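Local coordinates for uncharacterized protein (Bacteroides uniformis, PDB 4JPQ) that is of unknown function but probably binds carbohydrate, as a member of carbohydrate-binding family 9, at residues A[60-66]-A[159-163]; A[97-103]-A[165-171]. All coordinates share one frame; numbering follows the deposited sequence.

Contact 1: A[60-66]-A[159-163]; sequences REILLHY and MVIPV
L64 and the selenomethionine M159 run in the same direction on one side of the sheet, and L64 CD1 ends 3.9 Å from the M159 CE methyl. The M159 chain stays extended as far as SE and then bends (chi3 -102°), which swings CE across to Y66; there it sits obliquely to the phenol ring, 3.7 Å from Y66 CE1. I161 comes to the same L64 methyl at a slant, its CD1 4.2 Å from L64 CD1. These chains, together with I62, occupy one face of an antiparallel strand pair, 61-66 against 159-162, whose directions differ by 165°. I62 with I161 and L64 with M159 are its hydrogen-bonded pairs, as in the bond from I161 N to I62 O (2.8 Å). In this β-rich fold, consistent with the β-sandwich of family 9 carbohydrate-binding modules, F92 of strand 89-95 packs on L64, Y66 and I161, so this face looks into the core.

The face bearing L63 and V160 meets helix 23-29 instead, through L26 and V23. Here L63 and V160 run alongside each other, with L63 CD2 3.7 Å from V160 CG1, the branch placed opposite the backbone N (chi1 -179°). That same CG1 also lies 3.9 Å from E61 OE2. The carboxylate is held from beyond the pair, OE2 by S17 OG and OE1 by T58 OG1, while E61 CG rests 4.2 Å from P162 CB. Past the proline, which has no N-H to give, V163 N donates to R60 O (2.9 Å).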
loop_
_atom_site.group_PDB
_atom_site.type_symbol
_atom_site.label_atom_id
_atom_site.label_comp_id
_atom_site.label_asym_id
_atom_site.label_seq_id
_atom_site.Cartn_x
_atom_site.Cartn_y
_atom_site.Cartn_z
ATOM N N ARG A 60 -9.373 -6.216 -13.921
ATOM C CA ARG A 60 -8.299 -7.194 -13.749
ATOM C C ARG A 60 -7.224 -6.715 -12.758
ATOM O O ARG A 60 -6.472 -7.543 -12.260
ATOM C CB ARG A 60 -7.604 -7.492 -15.093
ATOM C CG ARG A 60 -8.536 -7.790 -16.280
ATOM C CD ARG A 60 -7.773 -8.072 -17.568
ATOM N NE ARG A 60 -6.797 -7.012 -17.879
ATOM C CZ ARG A 60 -5.953 -7.025 -18.912
ATOM N NH1 ARG A 60 -5.964 -8.020 -19.808
ATOM N NH2 ARG A 60 -5.100 -6.011 -19.068
ATOM N N GLU A 61 -7.121 -5.405 -12.489
ATOM C CA GLU A 61 -6.029 -4.847 -11.652
ATOM C C GLU A 61 -6.455 -3.718 -10.726
ATOM O O GLU A 61 -7.335 -2.943 -11.083
ATOM C CB GLU A 61 -4.948 -4.271 -12.580
ATOM C CG GLU A 61 -4.276 -5.276 -13.509
ATOM C CD GLU A 61 -4.049 -4.732 -14.888
ATOM O OE1 GLU A 61 -5.043 -4.453 -15.599
ATOM O OE2 GLU A 61 -2.872 -4.595 -15.248
ATOM N N ILE A 62 -5.797 -3.624 -9.569
ATOM C CA ILE A 62 -5.998 -2.539 -8.606
ATOM C C ILE A 62 -4.866 -1.549 -8.851
ATOM O O ILE A 62 -3.702 -1.955 -8.920
ATOM C CB ILE A 62 -5.890 -2.997 -7.137
ATOM C CG1 ILE A 62 -6.953 -4.048 -6.835
ATOM C CG2 ILE A 62 -6.052 -1.802 -6.190
ATOM C CD1 ILE A 62 -6.819 -4.692 -5.470
ATOM N N LEU A 63 -5.223 -0.266 -8.921
ATOM C CA LEU A 63 -4.311 0.828 -9.165
ATOM C C LEU A 63 -4.225 1.697 -7.916
ATOM O O LEU A 63 -5.238 2.258 -7.494
ATOM C CB LEU A 63 -4.846 1.676 -10.318
ATOM C CG LEU A 63 -5.168 0.963 -11.627
ATOM C CD1 LEU A 63 -5.638 1.980 -12.649
ATOM C CD2 LEU A 63 -3.971 0.192 -12.160
ATOM N N LEU A 64 -3.023 1.813 -7.341
ATOM C CA LEU A 64 -2.752 2.645 -6.153
ATOM C C LEU A 64 -1.738 3.722 -6.463
ATOM O O LEU A 64 -0.747 3.438 -7.128
ATOM C CB LEU A 64 -2.120 1.831 -5.036
ATOM C CG LEU A 64 -2.924 0.837 -4.258
ATOM C CD1 LEU A 64 -1.996 0.108 -3.302
ATOM C CD2 LEU A 64 -4.029 1.545 -3.500
ATOM N N HIS A 65 -1.972 4.919 -5.917
ATOM C CA HIS A 65 -1.104 6.062 -6.082
ATOM C C HIS A 65 -1.024 6.778 -4.740
ATOM O O HIS A 65 -2.041 7.236 -4.244
ATOM C CB HIS A 65 -1.648 6.981 -7.187
ATOM C CG HIS A 65 -0.797 8.183 -7.456
ATOM N ND1 HIS A 65 -1.318 9.443 -7.650
ATOM C CD2 HIS A 65 0.544 8.324 -7.511
ATOM C CE1 HIS A 65 -0.336 10.304 -7.839
ATOM N NE2 HIS A 65 0.804 9.649 -7.764
ATOM N N TYR A 66 0.172 6.811 -4.156
ATOM C CA TYR A 66 0.462 7.480 -2.897
ATOM C C TYR A 66 1.278 8.727 -3.162
ATOM O O TYR A 66 2.168 8.703 -4.021
ATOM C CB TYR A 66 1.346 6.593 -2.015
ATOM C CG TYR A 66 0.717 5.342 -1.481
ATOM C CD1 TYR A 66 0.775 4.147 -2.204
ATOM C CD2 TYR A 66 0.105 5.327 -0.216
ATOM C CE1 TYR A 66 0.217 2.974 -1.701
ATOM C CE2 TYR A 66 -0.456 4.158 0.294
ATOM C CZ TYR A 66 -0.393 2.987 -0.449
ATOM O OH TYR A 66 -0.943 1.829 0.029
HETATM N N MSE A 159 1.522 1.406 -7.412
HETATM C CA MSE A 159 1.480 -0.046 -7.455
HETATM C C MSE A 159 0.317 -0.427 -8.333
HETATM O O MSE A 159 -0.791 0.095 -8.157
HETATM C CB MSE A 159 1.252 -0.658 -6.063
HETATM C CG MSE A 159 2.489 -0.568 -5.184
HETATM SE SE MSE A 159 2.222 -1.669 -3.580
HETATM C CE MSE A 159 1.773 -0.320 -2.206
ATOM N N VAL A 160 0.564 -1.322 -9.285
ATOM C CA VAL A 160 -0.474 -1.896 -10.158
ATOM C C VAL A 160 -0.523 -3.375 -9.740
ATOM O O VAL A 160 0.387 -4.139 -10.056
ATOM C CB VAL A 160 -0.123 -1.740 -11.640
ATOM C CG1 VAL A 160 -1.220 -2.317 -12.526
ATOM C CG2 VAL A 160 0.119 -0.278 -11.964
ATOM N N ILE A 161 -1.551 -3.745 -8.983
ATOM C CA ILE A 161 -1.678 -5.091 -8.407
ATOM C C ILE A 161 -2.662 -5.942 -9.222
ATOM O O ILE A 161 -3.872 -5.743 -9.107
ATOM C CB ILE A 161 -2.128 -4.999 -6.928
ATOM C CG1 ILE A 161 -1.098 -4.213 -6.104
ATOM C CG2 ILE A 161 -2.315 -6.390 -6.324
ATOM C CD1 ILE A 161 -1.582 -3.808 -4.726
ATOM N N PRO A 162 -2.154 -6.876 -10.063
ATOM C CA PRO A 162 -3.100 -7.726 -10.794
ATOM C C PRO A 162 -3.837 -8.674 -9.860
ATOM O O PRO A 162 -3.299 -9.084 -8.828
ATOM C CB PRO A 162 -2.203 -8.529 -11.754
ATOM C CG PRO A 162 -0.946 -7.754 -11.820
ATOM C CD PRO A 162 -0.774 -7.253 -10.417
ATOM N N VAL A 163 -5.044 -9.039 -10.255
ATOM C CA VAL A 163 -5.891 -9.953 -9.494
ATOM C C VAL A 163 -5.169 -11.308 -9.218
ATOM O O VAL A 163 -5.339 -11.908 -8.155
ATOM C CB VAL A 163 -7.251 -10.084 -10.220
ATOM C CG1 VAL A 163 -7.143 -10.957 -11.477
ATOM C CG2 VAL A 163 -8.302 -10.604 -9.289
#

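Contact 2: A[97-103]-A[165-171]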
loop_
_atom_site.group_PDB
_atom_site.type_symbol
_atom_site.label_atom_id
_atom_site.label_comp_id
_atom_site.label_asym_id
_atom_site.label_seq_id
_atom_site.Cartn_x
_atom_site.Cartn_y
_atom_site.Cartn_z
ATOM N N GLU A 97 -11.693 -11.972 -0.045
ATOM C CA GLU A 97 -12.844 -12.881 -0.180
ATOM C C GLU A 97 -13.698 -13.007 1.088
ATOM O O GLU A 97 -14.528 -13.913 1.164
ATOM C CB GLU A 97 -12.319 -14.285 -0.591
ATOM C CG GLU A 97 -13.047 -15.026 -1.735
ATOM C CD GLU A 97 -12.425 -14.748 -3.113
ATOM O OE1 GLU A 97 -12.715 -13.686 -3.716
ATOM O OE2 GLU A 97 -11.663 -15.616 -3.611
ATOM N N GLY A 98 -13.522 -12.110 2.059
ATOM C CA GLY A 98 -14.237 -12.198 3.331
ATOM C C GLY A 98 -13.886 -13.399 4.214
ATOM O O GLY A 98 -14.673 -13.754 5.097
ATOM N N ASP A 99 -12.744 -14.051 3.954
ATOM C CA ASP A 99 -12.229 -15.156 4.784
ATOM C C ASP A 99 -11.117 -14.530 5.627
ATOM O O ASP A 99 -10.851 -13.321 5.504
ATOM C CB ASP A 99 -11.761 -16.374 3.954
ATOM C CG ASP A 99 -10.526 -16.098 3.090
ATOM O OD1 ASP A 99 -10.371 -14.965 2.564
ATOM O OD2 ASP A 99 -9.730 -17.041 2.913
ATOM N N ASP A 100 -10.476 -15.329 6.476
ATOM C CA ASP A 100 -9.432 -14.801 7.376
ATOM C C ASP A 100 -8.078 -14.528 6.740
ATOM O O ASP A 100 -7.258 -13.838 7.349
ATOM C CB ASP A 100 -9.280 -15.694 8.609
ATOM C CG ASP A 100 -10.535 -15.708 9.479
ATOM O OD1 ASP A 100 -11.438 -14.855 9.293
ATOM O OD2 ASP A 100 -10.608 -16.572 10.371
ATOM N N ARG A 101 -7.838 -15.051 5.538
ATOM C CA ARG A 101 -6.587 -14.790 4.846
ATOM C C ARG A 101 -6.550 -13.347 4.334
ATOM O O ARG A 101 -7.572 -12.804 3.878
ATOM C CB ARG A 101 -6.384 -15.731 3.664
ATOM C CG ARG A 101 -6.137 -17.183 4.024
ATOM C CD ARG A 101 -5.698 -17.889 2.721
ATOM N NE ARG A 101 -5.896 -19.346 2.637
ATOM C CZ ARG A 101 -4.977 -20.300 2.866
ATOM N NH1 ARG A 101 -3.719 -20.026 3.257
ATOM N NH2 ARG A 101 -5.336 -21.583 2.720
ATOM N N TYR A 102 -5.378 -12.728 4.446
ATOM C CA TYR A 102 -5.145 -11.353 3.957
ATOM C C TYR A 102 -3.740 -11.261 3.381
ATOM O O TYR A 102 -2.910 -12.167 3.591
ATOM C CB TYR A 102 -5.334 -10.289 5.062
ATOM C CG TYR A 102 -4.240 -10.262 6.091
ATOM C CD1 TYR A 102 -4.220 -11.178 7.158
ATOM C CD2 TYR A 102 -3.196 -9.338 5.999
ATOM C CE1 TYR A 102 -3.190 -11.166 8.103
ATOM C CE2 TYR A 102 -2.154 -9.327 6.928
ATOM C CZ TYR A 102 -2.157 -10.229 7.977
ATOM O OH TYR A 102 -1.136 -10.195 8.881
ATOM N N TYR A 103 -3.502 -10.150 2.688
ATOM C CA TYR A 103 -2.235 -9.849 2.051
ATOM C C TYR A 103 -1.724 -8.490 2.497
ATOM O O TYR A 103 -2.514 -7.612 2.822
ATOM C CB TYR A 103 -2.425 -9.792 0.545
ATOM C CG TYR A 103 -2.857 -11.088 -0.074
ATOM C CD1 TYR A 103 -4.208 -11.437 -0.156
ATOM C CD2 TYR A 103 -1.914 -11.972 -0.612
ATOM C CE1 TYR A 103 -4.608 -12.631 -0.756
ATOM C CE2 TYR A 103 -2.300 -13.164 -1.214
ATOM C CZ TYR A 103 -3.645 -13.492 -1.286
ATOM O OH TYR A 103 -4.039 -14.667 -1.877
ATOM N N ALA A 165 -2.046 -11.647 -8.506
ATOM C CA ALA A 165 -1.092 -11.466 -7.382
ATOM C C ALA A 165 -1.660 -11.876 -6.023
ATOM O O ALA A 165 -0.892 -11.975 -5.066
ATOM C CB ALA A 165 -0.572 -10.053 -7.309
ATOM N N PHE A 166 -2.976 -12.096 -5.910
ATOM C CA PHE A 166 -3.548 -12.678 -4.692
ATOM C C PHE A 166 -3.246 -14.185 -4.790
ATOM O O PHE A 166 -4.131 -15.021 -5.010
ATOM C CB PHE A 166 -5.041 -12.385 -4.598
ATOM C CG PHE A 166 -5.368 -10.924 -4.435
ATOM C CD1 PHE A 166 -4.815 -10.190 -3.394
ATOM C CD2 PHE A 166 -6.287 -10.300 -5.267
ATOM C CE1 PHE A 166 -5.127 -8.845 -3.223
ATOM C CE2 PHE A 166 -6.628 -8.968 -5.087
ATOM C CZ PHE A 166 -6.039 -8.233 -4.069
ATOM N N PHE A 167 -1.974 -14.502 -4.555
ATOM C CA PHE A 167 -1.388 -15.829 -4.819
ATOM C C PHE A 167 -1.935 -17.039 -4.077
ATOM O O PHE A 167 -1.663 -18.170 -4.493
ATOM C CB PHE A 167 0.158 -15.781 -4.761
ATOM C CG PHE A 167 0.749 -15.541 -3.390
ATOM C CD1 PHE A 167 0.930 -14.256 -2.899
ATOM C CD2 PHE A 167 1.192 -16.612 -2.621
ATOM C CE1 PHE A 167 1.492 -14.041 -1.646
ATOM C CE2 PHE A 167 1.765 -16.410 -1.368
ATOM C CZ PHE A 167 1.911 -15.118 -0.877
ATOM N N GLN A 168 -2.675 -16.799 -2.994
ATOM C CA GLN A 168 -3.361 -17.852 -2.240
ATOM C C GLN A 168 -4.867 -17.949 -2.580
ATOM O O GLN A 168 -5.598 -18.653 -1.881
ATOM C CB GLN A 168 -3.187 -17.628 -0.738
ATOM C CG GLN A 168 -1.745 -17.646 -0.244
ATOM C CD GLN A 168 -1.629 -17.326 1.242
ATOM O OE1 GLN A 168 -2.449 -16.594 1.805
ATOM N NE2 GLN A 168 -0.610 -17.875 1.886
ATOM N N HIS A 169 -5.322 -17.275 -3.648
ATOM C CA HIS A 169 -6.740 -17.285 -4.090
ATOM C C HIS A 169 -6.883 -17.379 -5.606
ATOM O O HIS A 169 -5.911 -17.190 -6.338
ATOM C CB HIS A 169 -7.450 -15.998 -3.620
ATOM C CG HIS A 169 -7.571 -15.870 -2.133
ATOM N ND1 HIS A 169 -6.559 -15.378 -1.342
ATOM C CD2 HIS A 169 -8.586 -16.173 -1.292
ATOM C CE1 HIS A 169 -6.939 -15.391 -0.078
ATOM N NE2 HIS A 169 -8.166 -15.867 -0.021
ATOM N N SER A 170 -8.106 -17.673 -6.051
ATOM C CA SER A 170 -8.463 -17.722 -7.471
ATOM C C SER A 170 -9.450 -16.589 -7.716
ATOM O O SER A 170 -10.612 -16.820 -8.029
ATOM C CB SER A 170 -9.065 -19.079 -7.832
ATOM O OG SER A 170 -8.090 -20.089 -7.710
ATOM N N VAL A 171 -8.975 -15.360 -7.549
ATOM C CA VAL A 171 -9.810 -14.166 -7.724
ATOM C C VAL A 171 -9.849 -13.904 -9.231
ATOM O O VAL A 171 -8.801 -13.784 -9.874
ATOM C CB VAL A 171 -9.290 -12.938 -6.924
ATOM C CG1 VAL A 171 -10.296 -11.795 -6.970
ATOM C CG2 VAL A 171 -9.055 -13.304 -5.469
HETATM O O HOH W 1 -10.191 -18.363 -4.014
#
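Y103, on strand 102-108, reaches into the loop 165-171, where its hydroxyl meets H169 and the backbone of Q168. CB heads toward the loop, and CG, set opposite the carbonyl carbon (chi1 -63°), brings the ring against F166 and F167. F166 CD1 lies over one ring face near the rim, 3.5 Å from Y103 CD1, the two planes inclined at 52°. Along its CD2-CE2 edge the ring points at the face of F167 in an offset edge-to-face pair, with Y103 CE2 3.8 Å from F167 CD1. At the tip, Y103 OH accepts a bent hydrogen bond from Q168 N (2.8 Å, 141°) and shares another with H169 ND1 (2.7 Å), both partners lying near the ring plane. Q168 is within the type I β turn from F166 to H169, so the phenol ties strand to turn inside an aromatic cluster. A phenylalanine here would keep the ring packing but would probably leave Q168 N and H169 ND1 without their shared partner and the imidazole freer to turn. At the far edge of the imidazole, NE2 points at the D99 carboxylate, 3.5 Å from D99 OD1, the planes perpendicular. The D99 carboxylate may favour a positive H169, an effect the R101 guanidinium nearby would oppose, and the hydroxyl, able to give or accept, could pair with ND1 in either state.

In the fold
Contacts 1 and 2 have centres about 15 Å apart, and their segments alternate along the chain: 60-66, 97-103, 159-163, then 165-171. The last two are separated by a single residue, so the chain that completes strand 152-162 in contact 1 runs straight on into the loop of contact 2. They touch directly, V163 CG2 lying 3.3 Å from V171 O and I62 CD1 3.9 Å from F166 CZ. Strand 89-95 also joins them, packing on L64 and I161 through F92 and on F166 through V94. Contact 1 is largely buried, its centre about 9 Å from that of the chain, whereas contact 2, about 16 Å out, fastens the following loop to strand 102-108.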